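Local coordinates for protein putative hydrolase (Acinetobacter sp. NBRC 100985, PDB 4XUK) that probably hydrolyses organophosphates and lactones as a zinc-dependent enzyme of the metallo-beta-lactamase superfamily, at residues 263-275 / 279-291. The protein carries 2 engineered substitutions. Residues are numbered along the deposited sequence; the frame is centred on the assembly and turned at random.
Sequences APHLPFPGIGHTY and GKSYQWIPIHFKD. Engineered in segment 263-275: Thr274 (natural residue Ile). With ZN (zinc ion), chain C.
Strands 271-275 and 283-286 form an antiparallel beta hairpin, paired through reciprocal backbone bonds between His273 and Ile285 and between Tyr275 and Gln283, and extended past the second strand by Ile287 N, which donates to Ile271 O at 3.0 Å. Trp284 dominates the side-chain packing. Its chi1 of 171° sets CG opposite the backbone N, and the indole extends from there to the loop that precedes the first strand. There Leu266 CD1 sits over one face of the six-membered ring, 3.5 Å from its centroid, in a CH-pi contact, while Pro286 N lies above the opposite face. The ring also presses on the bare backbone of Gly272, with CH2 3.3 Å from Gly272 N; Gly272 CA in turn comes within 3.2 Å of Ile285 O. The indole N-H is satisfied by a water that accepts from Trp284 NE1 at 2.8 Å and donates to Pro267 O, tying the ring edge to the loop. Farther along, Ile287 lays CG1 against Ile271 O, and its CG2 meets Ile271 CG2 at 4.0 Å. On the sheet face carrying His273 and Ile285, a second water joins His273 ND1 to Ile285 O, lying in the plane of the imidazole at its edge. The engineered Thr274, on the same face as Trp284, brings OG1, a hydroxyl oxygen buried with no polar partner in the model, to 3.7 Å from Tyr282 CD1. The loop against which Trp284 packs also carries His265, whose NE2 binds zinc together with Asp112, His113 and Asp218, and so links the hairpin to the metal site. Strand 271-275 lies between strands 260-262 and 283-286 in a mixed sheet, while Ile271 and Ile287 pack on Tyr9 of strand 6-11 and Thr274 O is hydrogen-bonded to Tyr47 OH of the second subunit.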
loop_
_atom_site.group_PDB
_atom_site.type_symbol
_atom_site.label_atom_id
_atom_site.label_comp_id
_atom_site.label_asym_id
_atom_site.label_seq_id
_atom_site.Cartn_x
_atom_site.Cartn_y
_atom_site.Cartn_z
ATOM N N ALA A 263 -8.417 9.581 1.929
ATOM C CA ALA A 263 -8.940 10.090 0.663
ATOM C C ALA A 263 -9.681 9.037 -0.139
ATOM O O ALA A 263 -9.151 7.947 -0.369
ATOM C CB ALA A 263 -7.803 10.647 -0.166
ATOM N N PRO A 264 -10.890 9.379 -0.628
ATOM C CA PRO A 264 -11.642 8.395 -1.408
ATOM C C PRO A 264 -10.987 8.050 -2.749
ATOM O O PRO A 264 -11.239 6.950 -3.247
ATOM C CB PRO A 264 -13.000 9.084 -1.638
ATOM C CG PRO A 264 -12.715 10.537 -1.518
ATOM C CD PRO A 264 -11.641 10.632 -0.454
ATOM N N HIS A 265 -10.168 8.939 -3.314
ATOM C CA HIS A 265 -9.547 8.651 -4.617
ATOM C C HIS A 265 -8.022 8.543 -4.645
ATOM O O HIS A 265 -7.416 8.737 -5.702
ATOM C CB HIS A 265 -10.005 9.683 -5.660
ATOM C CG HIS A 265 -11.460 9.594 -5.977
ATOM N ND1 HIS A 265 -12.111 8.390 -6.117
ATOM C CD2 HIS A 265 -12.395 10.560 -6.164
ATOM C CE1 HIS A 265 -13.390 8.618 -6.376
ATOM N NE2 HIS A 265 -13.579 9.922 -6.419
ATOM N N LEU A 266 -7.396 8.242 -3.509
ATOM C CA LEU A 266 -5.968 7.911 -3.513
ATOM C C LEU A 266 -5.860 6.394 -3.348
ATOM O O LEU A 266 -6.813 5.762 -2.885
ATOM C CB LEU A 266 -5.222 8.688 -2.411
ATOM C CG LEU A 266 -5.200 10.198 -2.663
ATOM C CD1 LEU A 266 -4.497 10.984 -1.549
ATOM C CD2 LEU A 266 -4.569 10.494 -4.001
ATOM N N PRO A 267 -4.729 5.791 -3.773
ATOM C CA PRO A 267 -4.632 4.324 -3.814
ATOM C C PRO A 267 -5.005 3.639 -2.506
ATOM O O PRO A 267 -4.397 3.931 -1.456
ATOM C CB PRO A 267 -3.157 4.088 -4.147
ATOM C CG PRO A 267 -2.799 5.277 -5.013
ATOM C CD PRO A 267 -3.548 6.435 -4.379
ATOM N N PHE A 268 -6.003 2.754 -2.572
ATOM C CA PHE A 268 -6.465 2.010 -1.395
ATOM C C PHE A 268 -5.292 1.457 -0.603
ATOM O O PHE A 268 -4.367 0.877 -1.185
ATOM C CB PHE A 268 -7.400 0.863 -1.801
ATOM C CG PHE A 268 -7.881 0.046 -0.636
ATOM C CD1 PHE A 268 -9.020 0.421 0.061
ATOM C CD2 PHE A 268 -7.179 -1.084 -0.224
ATOM C CE1 PHE A 268 -9.451 -0.310 1.136
ATOM C CE2 PHE A 268 -7.610 -1.828 0.860
ATOM C CZ PHE A 268 -8.743 -1.448 1.533
ATOM N N PRO A 269 -5.325 1.596 0.733
ATOM C CA PRO A 269 -6.396 2.089 1.617
ATOM C C PRO A 269 -6.689 3.589 1.565
ATOM O O PRO A 269 -7.695 4.008 2.157
ATOM C CB PRO A 269 -5.894 1.704 3.015
ATOM C CG PRO A 269 -4.423 1.585 2.873
ATOM C CD PRO A 269 -4.197 1.044 1.499
ATOM N N GLY A 270 -5.862 4.386 0.888
ATOM C CA GLY A 270 -6.148 5.811 0.757
ATOM C C GLY A 270 -5.809 6.624 1.997
ATOM O O GLY A 270 -6.270 7.761 2.157
ATOM N N ILE A 271 -4.990 6.043 2.869
ATOM C CA ILE A 271 -4.598 6.689 4.114
ATOM C C ILE A 271 -3.089 6.947 4.081
ATOM O O ILE A 271 -2.292 6.069 3.720
ATOM C CB ILE A 271 -4.977 5.803 5.333
ATOM C CG1 ILE A 271 -6.483 5.507 5.348
ATOM C CG2 ILE A 271 -4.556 6.457 6.645
ATOM C CD1 ILE A 271 -6.914 4.555 6.498
ATOM N N GLY A 272 -2.689 8.158 4.431
ATOM C CA GLY A 272 -1.287 8.532 4.334
ATOM C C GLY A 272 -1.067 9.970 4.759
ATOM O O GLY A 272 -1.877 10.543 5.488
ATOM N N HIS A 273 0.033 10.555 4.299
ATOM C CA HIS A 273 0.389 11.918 4.658
ATOM C C HIS A 273 0.940 12.601 3.414
ATOM O O HIS A 273 1.294 11.924 2.445
ATOM C CB HIS A 273 1.469 11.892 5.729
ATOM C CG HIS A 273 1.032 11.265 7.018
ATOM N ND1 HIS A 273 1.035 9.900 7.222
ATOM C CD2 HIS A 273 0.589 11.817 8.173
ATOM C CE1 HIS A 273 0.616 9.639 8.450
ATOM N NE2 HIS A 273 0.344 10.784 9.049
ATOM N N THR A 274 1.003 13.931 3.417
ATOM C CA THR A 274 1.632 14.618 2.290
ATOM C C THR A 274 2.889 15.373 2.685
ATOM O O THR A 274 2.924 16.098 3.691
ATOM C CB THR A 274 0.653 15.522 1.476
ATOM O OG1 THR A 274 1.211 16.831 1.295
ATOM C CG2 THR A 274 -0.655 15.644 2.162
ATOM N N TYR A 275 3.930 15.164 1.888
ATOM C CA TYR A 275 5.202 15.842 2.073
ATOM C C TYR A 275 5.394 16.830 0.945
ATOM O O TYR A 275 4.889 16.618 -0.161
ATOM C CB TYR A 275 6.336 14.820 2.043
ATOM C CG TYR A 275 7.715 15.417 1.869
ATOM C CD1 TYR A 275 8.399 15.961 2.949
ATOM C CD2 TYR A 275 8.338 15.424 0.623
ATOM C CE1 TYR A 275 9.656 16.501 2.797
ATOM C CE2 TYR A 275 9.608 15.957 0.457
ATOM C CZ TYR A 275 10.256 16.499 1.549
ATOM O OH TYR A 275 11.505 17.041 1.399
ATOM N N GLY A 279 6.954 23.448 -1.425
ATOM C CA GLY A 279 5.666 24.122 -1.481
ATOM C C GLY A 279 5.138 24.285 -2.899
ATOM O O GLY A 279 4.092 24.902 -3.123
ATOM N N LYS A 280 5.839 23.715 -3.831
ATOM C CA LYS A 280 5.477 23.745 -5.189
ATOM C C LYS A 280 4.931 22.413 -5.671
ATOM O O LYS A 280 3.975 22.368 -6.374
ATOM C CB LYS A 280 6.693 24.115 -5.985
ATOM C CG LYS A 280 7.086 25.535 -5.750
ATOM C CD LYS A 280 8.510 25.637 -5.309
ATOM C CE LYS A 280 9.448 25.750 -6.491
ATOM N NZ LYS A 280 10.555 26.712 -6.234
ATOM N N SER A 281 5.586 21.345 -5.272
ATOM C CA SER A 281 5.129 20.002 -5.575
ATOM C C SER A 281 4.941 19.245 -4.273
ATOM O O SER A 281 5.558 19.576 -3.260
ATOM C CB SER A 281 6.131 19.279 -6.460
ATOM O OG SER A 281 7.285 18.913 -5.731
ATOM N N TYR A 282 4.074 18.245 -4.297
ATOM C CA TYR A 282 3.787 17.462 -3.102
ATOM C C TYR A 282 4.024 16.003 -3.420
ATOM O O TYR A 282 4.055 15.630 -4.591
ATOM C CB TYR A 282 2.344 17.697 -2.652
ATOM C CG TYR A 282 2.108 19.130 -2.253
ATOM C CD1 TYR A 282 2.305 19.541 -0.944
ATOM C CD2 TYR A 282 1.724 20.079 -3.189
ATOM C CE1 TYR A 282 2.115 20.855 -0.575
ATOM C CE2 TYR A 282 1.528 21.399 -2.825
ATOM C CZ TYR A 282 1.727 21.775 -1.515
ATOM O OH TYR A 282 1.537 23.078 -1.133
ATOM N N GLN A 283 4.212 15.185 -2.385
ATOM C CA GLN A 283 4.408 13.748 -2.571
ATOM C C GLN A 283 3.506 12.984 -1.599
ATOM O O GLN A 283 3.444 13.316 -0.409
ATOM C CB GLN A 283 5.882 13.362 -2.365
ATOM C CG GLN A 283 6.168 11.857 -2.527
ATOM C CD GLN A 283 7.641 11.496 -2.311
ATOM O OE1 GLN A 283 8.524 12.342 -2.433
ATOM N NE2 GLN A 283 7.904 10.227 -1.981
ATOM N N TRP A 284 2.782 11.994 -2.114
ATOM C CA TRP A 284 1.871 11.199 -1.307
ATOM C C TRP A 284 2.671 10.090 -0.654
ATOM O O TRP A 284 3.297 9.285 -1.354
ATOM C CB TRP A 284 0.793 10.591 -2.209
ATOM C CG TRP A 284 -0.103 9.583 -1.550
ATOM C CD1 TRP A 284 -0.213 8.250 -1.851
ATOM C CD2 TRP A 284 -1.028 9.831 -0.488
ATOM N NE1 TRP A 284 -1.155 7.655 -1.030
ATOM C CE2 TRP A 284 -1.667 8.609 -0.186
ATOM C CE3 TRP A 284 -1.376 10.968 0.238
ATOM C CZ2 TRP A 284 -2.638 8.498 0.815
ATOM C CZ3 TRP A 284 -2.334 10.855 1.232
ATOM C CH2 TRP A 284 -2.957 9.631 1.507
ATOM N N ILE A 285 2.651 10.052 0.677
ATOM C CA ILE A 285 3.314 8.994 1.429
ATOM C C ILE A 285 2.244 8.061 2.003
ATOM O O ILE A 285 1.573 8.416 2.970
ATOM C CB ILE A 285 4.112 9.570 2.618
ATOM C CG1 ILE A 285 4.883 10.843 2.223
ATOM C CG2 ILE A 285 5.040 8.518 3.177
ATOM C CD1 ILE A 285 5.879 10.614 1.094
ATOM N N PRO A 286 2.079 6.866 1.421
ATOM C CA PRO A 286 1.074 5.954 1.989
ATOM C C PRO A 286 1.494 5.443 3.371
ATOM O O PRO A 286 2.689 5.388 3.687
ATOM C CB PRO A 286 1.015 4.804 0.968
ATOM C CG PRO A 286 2.312 4.875 0.218
ATOM C CD PRO A 286 2.705 6.331 0.197
ATOM N N ILE A 287 0.529 5.110 4.218
ATOM C CA ILE A 287 0.902 4.561 5.518
ATOM C C ILE A 287 1.518 3.186 5.329
ATOM O O ILE A 287 1.325 2.539 4.291
ATOM C CB ILE A 287 -0.274 4.477 6.493
ATOM C CG1 ILE A 287 -1.470 3.791 5.841
ATOM C CG2 ILE A 287 -0.661 5.865 6.981
ATOM C CD1 ILE A 287 -1.908 2.574 6.595
ATOM N N HIS A 288 2.274 2.754 6.331
ATOM C CA HIS A 288 3.043 1.518 6.251
ATOM C C HIS A 288 2.215 0.429 6.946
ATOM O O HIS A 288 1.900 0.556 8.135
ATOM C CB HIS A 288 4.395 1.739 6.952
ATOM C CG HIS A 288 5.380 0.619 6.781
ATOM N ND1 HIS A 288 6.744 0.808 6.871
ATOM C CD2 HIS A 288 5.199 -0.701 6.541
ATOM C CE1 HIS A 288 7.361 -0.345 6.682
ATOM N NE2 HIS A 288 6.448 -1.278 6.482
ATOM N N PHE A 289 1.797 -0.586 6.215
ATOM C CA PHE A 289 1.013 -1.722 6.722
ATOM C C PHE A 289 1.391 -2.173 8.156
ATOM O O PHE A 289 2.605 -2.481 8.380
ATOM C CB PHE A 289 1.089 -2.907 5.740
ATOM C CG PHE A 289 0.062 -3.978 5.978
ATOM C CD1 PHE A 289 0.138 -4.803 7.076
ATOM C CD2 PHE A 289 -0.976 -4.148 5.135
ATOM C CE1 PHE A 289 -0.799 -5.760 7.309
ATOM C CE2 PHE A 289 -1.915 -5.100 5.368
ATOM C CZ PHE A 289 -1.826 -5.909 6.463
ATOM N N LYS A 290 0.441 -2.216 9.041
ATOM C CA LYS A 290 0.698 -2.643 10.360
ATOM C C LYS A 290 -0.141 -3.868 10.787
ATOM O O LYS A 290 -1.315 -3.789 10.900
ATOM C CB LYS A 290 0.472 -1.484 11.264
ATOM C CG LYS A 290 1.405 -1.371 12.435
ATOM C CD LYS A 290 1.256 -0.003 13.045
ATOM C CE LYS A 290 2.575 0.665 13.376
ATOM N NZ LYS A 290 2.812 2.024 12.809
ATOM N N ASP A 291 0.503 -4.996 10.907
ATOM C CA ASP A 291 -0.137 -6.150 11.430
ATOM C C ASP A 291 -0.101 -5.926 12.911
ATOM O O ASP A 291 -0.959 -6.357 13.540
ATOM C CB ASP A 291 0.579 -7.439 11.042
ATOM C CG ASP A 291 2.003 -7.510 11.580
ATOM O OD1 ASP A 291 2.717 -6.520 11.513
ATOM O OD2 ASP A 291 2.369 -8.541 12.089
HETATM ZN ZN ZN C . -15.573 10.878 -6.246
HETATM O O HOH W 1 -1.997 4.981 -0.913
HETATM O O HOH W 2 2.084 7.872 5.516
#